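Local structure of PUA domain-containing protein (Pyrococcus horikoshii, 3D79) at residues L84-D89 with Y138-A143; Q30-E35 with R91-R96. The protein is of unknown function but, with a pre-PUA-like domain followed by a PUA domain, probably binds RNA. All blocks are in the same frame, centred on the assembly; numbering follows the deposited sequence.

From the N terminus the chain first builds the pre-PUA-like part, with helix 18-32 running into Gly33 and on to helix 34-40. An antiparallel sheet follows, and helix 78-84 leads into the linker that carries both Leu84-Asp89 and Arg91-Arg96. Interaction 2 closes the first loop, reaching back from Arg91-Arg96 to the helix junction at Gln30-Glu35. Interaction 1 closes the second, when the turn at Tyr138-Ala143, entering strand 141-147 of the PUA domain, returns to Leu84-Asp89. Because the segments alternate along the chain, the two loops cross. They also touch in space, through Leu84 and Glu88 on Trp93 and Gly139 on Arg91.

Interaction 1 of 2, residues L84-D89 with Y138-A143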
ATOM      1  N   LEU A  84       1.090  -3.780  10.524  1.00 16.19           N
ATOM      2  CA  LEU A  84       2.537  -3.564  10.495  1.00 15.88           C
ATOM      3  C   LEU A  84       2.970  -2.295  11.226  1.00 15.34           C
ATOM      4  O   LEU A  84       4.070  -2.253  11.789  1.00 15.52           O
ATOM      5  CB  LEU A  84       3.059  -3.558   9.059  1.00 15.81           C
ATOM      6  CG  LEU A  84       3.271  -4.955   8.467  1.00 16.11           C
ATOM      7  CD1 LEU A  84       3.302  -4.941   6.938  1.00 16.74           C
ATOM      8  CD2 LEU A  84       4.547  -5.586   9.028  1.00 17.74           C
ATOM      9  N   SER A  85       2.107  -1.275  11.222  1.00 15.10           N
ATOM     10  CA  SER A  85       2.398   0.004  11.894  1.00 15.43           C
ATOM     11  C   SER A  85       2.407  -0.114  13.427  1.00 15.62           C
ATOM     12  O   SER A  85       2.827   0.819  14.125  1.00 15.96           O
ATOM     13  CB  SER A  85       1.441   1.113  11.433  1.00 15.15           C
ATOM     14  OG  SER A  85       0.164   0.987  12.027  1.00 15.73           O
ATOM     15  N   ASP A  86       1.939  -1.251  13.943  1.00 15.87           N
ATOM     16  CA  ASP A  86       2.083  -1.578  15.367  1.00 16.40           C
ATOM     17  C   ASP A  86       3.385  -2.326  15.665  1.00 16.40           C
ATOM     18  O   ASP A  86       3.707  -2.588  16.834  1.00 16.66           O
ATOM     19  CB  ASP A  86       0.890  -2.401  15.859  1.00 16.52           C
ATOM     20  CG  ASP A  86      -0.318  -1.543  16.180  1.00 18.02           C
ATOM     21  OD1 ASP A  86      -0.148  -0.351  16.503  1.00 18.85           O
ATOM     22  OD2 ASP A  86      -1.446  -2.065  16.111  1.00 21.98           O
ATOM     23  N   GLU A  87       4.119  -2.684  14.615  1.00 15.70           N
ATOM     24  CA  GLU A  87       5.388  -3.409  14.760  1.00 16.10           C
ATOM     25  C   GLU A  87       6.580  -2.529  14.402  1.00 16.09           C
ATOM     26  O   GLU A  87       7.631  -2.599  15.048  1.00 16.60           O
ATOM     27  CB  GLU A  87       5.393  -4.653  13.864  1.00 16.09           C
ATOM     28  CG  GLU A  87       4.208  -5.586  14.110  1.00 15.69           C
ATOM     29  CD  GLU A  87       4.209  -6.819  13.227  1.00 17.51           C
ATOM     30  OE1 GLU A  87       5.191  -7.048  12.494  1.00 21.23           O
ATOM     31  OE2 GLU A  87       3.212  -7.570  13.269  1.00 19.45           O
ATOM     32  N   GLU A  88       6.407  -1.732  13.347  1.00 15.82           N
ATOM     33  CA  GLU A  88       7.460  -0.921  12.752  1.00 15.70           C
ATOM     34  C   GLU A  88       6.977   0.509  12.571  1.00 15.43           C
ATOM     35  O   GLU A  88       5.773   0.752  12.449  1.00 14.72           O
ATOM     36  CB  GLU A  88       7.817  -1.444  11.355  1.00 16.19           C
ATOM     37  CG  GLU A  88       8.032  -2.935  11.245  1.00 17.86           C
ATOM     38  CD  GLU A  88       9.263  -3.408  11.993  1.00 20.00           C
ATOM     39  OE1 GLU A  88      10.298  -2.697  11.980  1.00 20.18           O
ATOM     40  OE2 GLU A  88       9.198  -4.506  12.581  1.00 20.96           O
ATOM     41  N   ASP A  89       7.917   1.447  12.527  1.00 14.90           N
ATOM     42  CA  ASP A  89       7.577   2.822  12.171  1.00 15.45           C
ATOM     43  C   ASP A  89       7.566   2.965  10.649  1.00 15.16           C
ATOM     44  O   ASP A  89       8.619   3.066  10.011  1.00 15.32           O
ATOM     45  CB  ASP A  89       8.547   3.818  12.813  1.00 15.17           C
ATOM     46  CG  ASP A  89       8.092   5.255  12.668  1.00 17.46           C
ATOM     47  OD1 ASP A  89       7.088   5.514  11.952  1.00 17.80           O
ATOM     48  OD2 ASP A  89       8.740   6.130  13.274  1.00 16.84           O
ATOM     49  N   TYR A 138       1.297   8.944  14.362  1.00 25.92           N
ATOM     50  CA  TYR A 138       1.360   7.525  14.731  1.00 26.28           C
ATOM     51  C   TYR A 138       1.864   6.658  13.592  1.00 25.63           C
ATOM     52  O   TYR A 138       2.029   5.441  13.749  1.00 25.79           O
ATOM     53  CB  TYR A 138      -0.008   7.013  15.197  1.00 27.82           C
ATOM     54  CG  TYR A 138      -0.568   7.743  16.393  1.00 29.79           C
ATOM     55  CD1 TYR A 138      -0.256   7.336  17.693  1.00 31.25           C
ATOM     56  CD2 TYR A 138      -1.410   8.841  16.227  1.00 31.04           C
ATOM     57  CE1 TYR A 138      -0.770   8.008  18.795  1.00 32.43           C
ATOM     58  CE2 TYR A 138      -1.928   9.518  17.319  1.00 32.02           C
ATOM     59  CZ  TYR A 138      -1.606   9.098  18.599  1.00 31.67           C
ATOM     60  OH  TYR A 138      -2.124   9.771  19.679  1.00 32.37           O
ATOM     61  N   GLY A 139       2.105   7.278  12.438  1.00 24.39           N
ATOM     62  CA  GLY A 139       2.513   6.532  11.263  1.00 23.19           C
ATOM     63  C   GLY A 139       1.465   5.506  10.890  1.00 22.05           C
ATOM     64  O   GLY A 139       1.799   4.416  10.421  1.00 22.68           O
ATOM     65  N   ARG A 140       0.196   5.851  11.117  1.00 20.69           N
ATOM     66  CA  ARG A 140      -0.912   5.004  10.701  1.00 19.15           C
ATOM     67  C   ARG A 140      -1.112   5.180   9.203  1.00 17.96           C
ATOM     68  O   ARG A 140      -1.107   6.307   8.710  1.00 16.96           O
ATOM     69  CB  ARG A 140      -2.219   5.365  11.421  1.00 19.52           C
ATOM     70  CG  ARG A 140      -2.244   5.096  12.919  1.00 20.94           C
ATOM     71  CD  ARG A 140      -1.772   3.688  13.252  1.00 23.00           C
ATOM     72  NE  ARG A 140      -2.244   3.266  14.572  1.00 25.36           N
ATOM     73  CZ  ARG A 140      -1.892   2.133  15.175  1.00 26.62           C
ATOM     74  NH1 ARG A 140      -1.047   1.295  14.590  1.00 26.58           N
ATOM     75  NH2 ARG A 140      -2.388   1.841  16.373  1.00 27.55           N
ATOM     76  N   PRO A 141      -1.271   4.065   8.475  1.00 17.26           N
ATOM     77  CA  PRO A 141      -1.513   4.187   7.039  1.00 16.57           C
ATOM     78  C   PRO A 141      -2.948   4.603   6.752  1.00 16.11           C
ATOM     79  O   PRO A 141      -3.879   4.164   7.439  1.00 16.72           O
ATOM     80  CB  PRO A 141      -1.242   2.776   6.527  1.00 16.67           C
ATOM     81  CG  PRO A 141      -1.655   1.900   7.671  1.00 17.16           C
ATOM     82  CD  PRO A 141      -1.227   2.654   8.906  1.00 17.21           C
ATOM     83  N   LEU A 142      -3.113   5.460   5.748  1.00 15.27           N
ATOM     84  CA  LEU A 142      -4.417   5.997   5.391  1.00 14.67           C
ATOM     85  C   LEU A 142      -4.896   5.415   4.070  1.00 14.07           C
ATOM     86  O   LEU A 142      -6.099   5.284   3.838  1.00 14.15           O
ATOM     87  CB  LEU A 142      -4.339   7.518   5.228  1.00 14.81           C
ATOM     88  CG  LEU A 142      -3.669   8.351   6.319  1.00 14.72           C
ATOM     89  CD1 LEU A 142      -3.612   9.800   5.883  1.00 15.41           C
ATOM     90  CD2 LEU A 142      -4.420   8.205   7.638  1.00 16.19           C
ATOM     91  N   ALA A 143      -3.948   5.080   3.204  1.00 13.66           N
ATOM     92  CA  ALA A 143      -4.280   4.779   1.811  1.00 13.03           C
ATOM     93  C   ALA A 143      -3.123   4.147   1.064  1.00 12.96           C
ATOM     94  O   ALA A 143      -1.975   4.202   1.504  1.00 12.72           O
ATOM     95  CB  ALA A 143      -4.706   6.062   1.090  1.00 13.20           C
TER
HETATM   96  O   HOH W   1       1.751   3.147  15.083  1.00 30.25           O
HETATM   97  O   HOH W   2      -3.633  -0.916  17.136  1.00 35.74           O
HETATM   98  O   HOH W   3       4.042   3.178  12.022  1.00 23.05           O
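Ser85 and Asp86, at the C-terminal end of helix 78-84, meet Arg140, so the contact joins this helix and the linker after it to the turn between strands 130-135 and 141-147 of the PUA domain. The Arg140 chain leaves its backbone pointing away from the linker, and a bend at chi2 (-50°) brings the guanidinium back toward it. NH1 does most of the gripping. Arg140 NH1 donates to Ser85 OG at 2.9 Å, with the hydroxyl oxygen nearly in the guanidinium plane, and to Asp86 OD1 at 2.7 Å in a salt bridge. The carboxylate is turned steeply against the guanidinium, their planes 70° apart, and NH1 reaches OD1 from above the carboxylate plane; NH2 adds a weak bond to the same oxygen. Water 2 joins the other carboxylate oxygen, OD2, to NH2, weakly on the arginine side.

Ser85 OG sits between its backbone N and carbonyl carbon (chi1 77°), where it also hydrogen-bonds Tyr82 O in the preceding helix, linking the helix end to the arginine. Next to these polar groups, Ser85 CB lies 3.5 Å from Gly139 O, and Pro141 CD packs 3.8 Å from Ser85 OG, while the proline ring also rests on Leu81 and Tyr82. Gly139 takes a positive phi, and a side chain there would come tight against Asp89. Water 1 bridges the two backbones, donating to Ser85 O and to Tyr138 O, each at 2.7 Å.

Interaction 2 of 2, residues Q30-E35 with R91-R96; sequences QMFGEE and RKWPRR
Pro94 fits against the last turn of helix 18-32, its CB 3.6 Å from Met31 O and its CG 3.6 Å from Phe32 O. This is the close-packed part of the contact. The Phe32 ring, placed by a chi1 of -63° that sets CG beside the backbone N, turns its edge to Pro94 O, with CE1 3.7 Å away. Phe32 also meets the six-membered ring of Trp93 obliquely, the planes 57° apart and CD1 4.2 Å from CE3. Pro76 of strand 73-76 adds to the packing round Phe32, and Ile36 and Met40 of helix 34-40 to that round Trp93. The close packing extends to Met31 and Arg95, which cross at about a right angle; Met31 CB lies 4.0 Å above the centre of the Arg95 guanidinium, with Met31 CG 3.6 Å from Arg95 NH1.

Pro94 and Arg95 are the central residues of a type II beta turn, Trp93 to Arg96. The turn, leading into strand 96-99 of the PUA domain, packs where the pre-PUA-like helices 18-32 and 34-40 meet at Gly33, whose positive phi (89°) takes the chain out of the first helix.

Toward Gln30 the contact becomes looser and watery. No direct hydrogen bond joins the segments; water 5 links Arg95 NE to Met31 O, and water 4, in the guanidinium plane, links NH2 to Gln30 OE1. NH1 is held by Phe130 O in the PUA domain. An alanine here lacks the guanidinium, which would probably open a gap beside Met31 and leave Phe130 O and waters 4 and 5 without their mate. On the other flank of the turn, Arg96 NH1 bonds Trp93 O at 2.8 Å, approaching from above the carbonyl plane, while its NE pairs with Asp120.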
ATOM      1  N   GLN A  30      11.123  -6.289  -4.673  1.00 18.14           N
ATOM      2  CA  GLN A  30      11.561  -5.130  -5.443  1.00 18.45           C
ATOM      3  C   GLN A  30      11.109  -3.831  -4.779  1.00 18.34           C
ATOM      4  O   GLN A  30      11.880  -2.873  -4.681  1.00 18.62           O
ATOM      5  CB  GLN A  30      11.046  -5.192  -6.877  1.00 18.77           C
ATOM      6  CG  GLN A  30      11.607  -4.076  -7.752  1.00 21.08           C
ATOM      7  CD  GLN A  30      10.993  -4.060  -9.131  1.00 23.72           C
ATOM      8  OE1 GLN A  30       9.792  -3.848  -9.283  1.00 25.82           O
ATOM      9  NE2 GLN A  30      11.822  -4.268 -10.151  1.00 25.28           N
ATOM     10  N   MET A  31       9.863  -3.817  -4.316  1.00 17.55           N
ATOM     11  CA  MET A  31       9.268  -2.615  -3.735  1.00 17.42           C
ATOM     12  C   MET A  31       9.811  -2.283  -2.348  1.00 17.48           C
ATOM     13  O   MET A  31      10.150  -1.128  -2.074  1.00 18.06           O
ATOM     14  CB  MET A  31       7.749  -2.755  -3.678  1.00 17.07           C
ATOM     15  CG  MET A  31       7.087  -2.838  -5.048  1.00 16.99           C
ATOM     16  SD  MET A  31       5.294  -2.740  -4.953  1.00 16.84           S
ATOM     17  CE  MET A  31       4.878  -4.329  -4.221  1.00 16.51           C
ATOM     18  N   PHE A  32       9.902  -3.293  -1.481  1.00 17.65           N
ATOM     19  CA  PHE A  32      10.202  -3.069  -0.058  1.00 18.15           C
ATOM     20  C   PHE A  32      11.564  -3.574   0.403  1.00 19.16           C
ATOM     21  O   PHE A  32      11.984  -3.299   1.530  1.00 19.07           O
ATOM     22  CB  PHE A  32       9.123  -3.713   0.805  1.00 17.85           C
ATOM     23  CG  PHE A  32       7.766  -3.122   0.599  1.00 17.26           C
ATOM     24  CD1 PHE A  32       7.463  -1.858   1.099  1.00 17.67           C
ATOM     25  CD2 PHE A  32       6.787  -3.825  -0.096  1.00 17.84           C
ATOM     26  CE1 PHE A  32       6.203  -1.298   0.907  1.00 17.08           C
ATOM     27  CE2 PHE A  32       5.525  -3.277  -0.286  1.00 17.70           C
ATOM     28  CZ  PHE A  32       5.234  -2.010   0.211  1.00 16.92           C
ATOM     29  N   GLY A  33      12.238  -4.321  -0.463  1.00 20.12           N
ATOM     30  CA  GLY A  33      13.450  -5.016  -0.068  1.00 21.73           C
ATOM     31  C   GLY A  33      13.090  -6.384   0.469  1.00 22.98           C
ATOM     32  O   GLY A  33      11.987  -6.595   0.984  1.00 22.70           O
ATOM     33  N   GLU A  34      14.034  -7.312   0.358  1.00 24.25           N
ATOM     34  CA  GLU A  34      13.795  -8.707   0.716  1.00 25.88           C
ATOM     35  C   GLU A  34      13.406  -8.889   2.189  1.00 26.15           C
ATOM     36  O   GLU A  34      12.595  -9.756   2.506  1.00 26.59           O
ATOM     37  CB  GLU A  34      15.015  -9.565   0.328  1.00 26.28           C
ATOM     38  CG  GLU A  34      14.785 -11.077   0.355  1.00 28.83           C
ATOM     39  CD  GLU A  34      14.939 -11.667   1.746  1.00 31.56           C
ATOM     40  OE1 GLU A  34      15.711 -11.098   2.551  1.00 32.83           O
ATOM     41  OE2 GLU A  34      14.290 -12.694   2.038  1.00 33.20           O
ATOM     42  N   GLU A  35      13.957  -8.062   3.075  1.00 26.84           N
ATOM     43  CA  GLU A  35      13.682  -8.177   4.512  1.00 27.39           C
ATOM     44  C   GLU A  35      12.212  -7.924   4.868  1.00 27.13           C
ATOM     45  O   GLU A  35      11.574  -8.761   5.514  1.00 27.50           O
ATOM     46  CB  GLU A  35      14.613  -7.276   5.331  1.00 27.94           C
ATOM     47  CG  GLU A  35      14.389  -7.365   6.841  1.00 30.33           C
ATOM     48  CD  GLU A  35      15.602  -6.950   7.650  1.00 33.68           C
ATOM     49  OE1 GLU A  35      16.676  -7.572   7.482  1.00 35.95           O
ATOM     50  OE2 GLU A  35      15.478  -6.016   8.471  1.00 35.00           O
ATOM     51  N   ARG A  91       6.834   5.412   8.937  1.00 17.87           N
ATOM     52  CA  ARG A  91       7.319   6.727   8.511  1.00 18.94           C
ATOM     53  C   ARG A  91       8.746   6.668   7.957  1.00 18.66           C
ATOM     54  O   ARG A  91       9.247   7.662   7.425  1.00 18.66           O
ATOM     55  CB  ARG A  91       7.230   7.754   9.644  1.00 19.14           C
ATOM     56  CG  ARG A  91       5.807   8.039  10.147  1.00 20.22           C
ATOM     57  CD  ARG A  91       5.816   8.802  11.464  1.00 21.48           C
ATOM     58  NE  ARG A  91       7.016   8.494  12.227  1.00 26.10           N
ATOM     59  CZ  ARG A  91       8.086   9.282  12.314  1.00 26.93           C
ATOM     60  NH1 ARG A  91       8.106  10.464  11.712  1.00 27.93           N
ATOM     61  NH2 ARG A  91       9.139   8.882  13.007  1.00 24.86           N
ATOM     62  N   LYS A  92       9.397   5.510   8.077  1.00 18.25           N
ATOM     63  CA  LYS A  92      10.743   5.336   7.538  1.00 18.49           C
ATOM     64  C   LYS A  92      10.860   4.224   6.489  1.00 18.15           C
ATOM     65  O   LYS A  92      11.965   3.836   6.105  1.00 18.31           O
ATOM     66  CB  LYS A  92      11.751   5.141   8.683  1.00 18.84           C
ATOM     67  CG  LYS A  92      11.883   6.358   9.593  1.00 20.18           C
ATOM     68  CD  LYS A  92      12.559   7.521   8.863  1.00 23.48           C
ATOM     69  CE  LYS A  92      12.487   8.810   9.659  1.00 25.87           C
ATOM     70  NZ  LYS A  92      13.420   9.822   9.080  1.00 27.88           N
ATOM     71  N   TRP A  93       9.716   3.741   6.006  1.00 17.86           N
ATOM     72  CA  TRP A  93       9.659   2.612   5.067  1.00 17.44           C
ATOM     73  C   TRP A  93       9.820   3.003   3.599  1.00 17.11           C
ATOM     74  O   TRP A  93       9.549   4.153   3.221  1.00 16.85           O
ATOM     75  CB  TRP A  93       8.335   1.862   5.238  1.00 17.83           C
ATOM     76  CG  TRP A  93       8.402   0.661   6.135  1.00 18.07           C
ATOM     77  CD1 TRP A  93       9.205   0.487   7.232  1.00 18.56           C
ATOM     78  CD2 TRP A  93       7.598  -0.518   6.036  1.00 18.31           C
ATOM     79  NE1 TRP A  93       8.963  -0.739   7.806  1.00 18.42           N
ATOM     80  CE2 TRP A  93       7.977  -1.374   7.096  1.00 17.88           C
ATOM     81  CE3 TRP A  93       6.590  -0.937   5.153  1.00 17.56           C
ATOM     82  CZ2 TRP A  93       7.391  -2.630   7.294  1.00 18.77           C
ATOM     83  CZ3 TRP A  93       6.006  -2.188   5.351  1.00 18.20           C
ATOM     84  CH2 TRP A  93       6.410  -3.016   6.415  1.00 18.03           C
ATOM     85  N   PRO A  94      10.243   2.041   2.755  1.00 16.64           N
ATOM     86  CA  PRO A  94      10.231   2.280   1.319  1.00 16.19           C
ATOM     87  C   PRO A  94       8.800   2.465   0.829  1.00 15.48           C
ATOM     88  O   PRO A  94       7.858   1.929   1.437  1.00 15.04           O
ATOM     89  CB  PRO A  94      10.812   0.989   0.720  1.00 16.77           C
ATOM     90  CG  PRO A  94      11.396   0.231   1.845  1.00 16.90           C
ATOM     91  CD  PRO A  94      10.727   0.688   3.094  1.00 16.93           C
ATOM     92  N   ARG A  95       8.661   3.231  -0.249  1.00 15.14           N
ATOM     93  CA  ARG A  95       7.378   3.523  -0.908  1.00 14.67           C
ATOM     94  C   ARG A  95       6.406   4.347  -0.062  1.00 14.54           C
ATOM     95  O   ARG A  95       5.218   4.415  -0.369  1.00 14.69           O
ATOM     96  CB  ARG A  95       6.692   2.244  -1.415  1.00 14.78           C
ATOM     97  CG  ARG A  95       7.502   1.442  -2.425  1.00 14.82           C
ATOM     98  CD  ARG A  95       7.834   2.267  -3.670  1.00 14.71           C
ATOM     99  NE  ARG A  95       8.548   1.494  -4.688  1.00 15.75           N
ATOM    100  CZ  ARG A  95       7.968   0.775  -5.647  1.00 15.87           C
ATOM    101  NH1 ARG A  95       6.642   0.694  -5.737  1.00 15.50           N
ATOM    102  NH2 ARG A  95       8.728   0.118  -6.515  1.00 17.34           N
ATOM    103  N   ARG A  96       6.920   4.982   0.989  1.00 14.07           N
ATOM    104  CA  ARG A  96       6.108   5.822   1.862  1.00 13.95           C
ATOM    105  C   ARG A  96       5.851   7.205   1.276  1.00 13.41           C
ATOM    106  O   ARG A  96       6.703   7.799   0.603  1.00 13.61           O
ATOM    107  CB  ARG A  96       6.773   5.989   3.239  1.00 13.89           C
ATOM    108  CG  ARG A  96       7.883   7.029   3.246  1.00 14.53           C
ATOM    109  CD  ARG A  96       8.599   7.100   4.585  1.00 14.40           C
ATOM    110  NE  ARG A  96       9.755   7.995   4.522  1.00 15.98           N
ATOM    111  CZ  ARG A  96      10.952   7.655   4.047  1.00 17.47           C
ATOM    112  NH1 ARG A  96      11.175   6.428   3.580  1.00 18.07           N
ATOM    113  NH2 ARG A  96      11.934   8.550   4.024  1.00 19.34           N
TER
HETATM  114  O   HOH W   4       8.016  -2.058  -8.386  1.00 24.64           O
HETATM  115  O   HOH W   5      11.175   0.829  -3.727  1.00 23.87           O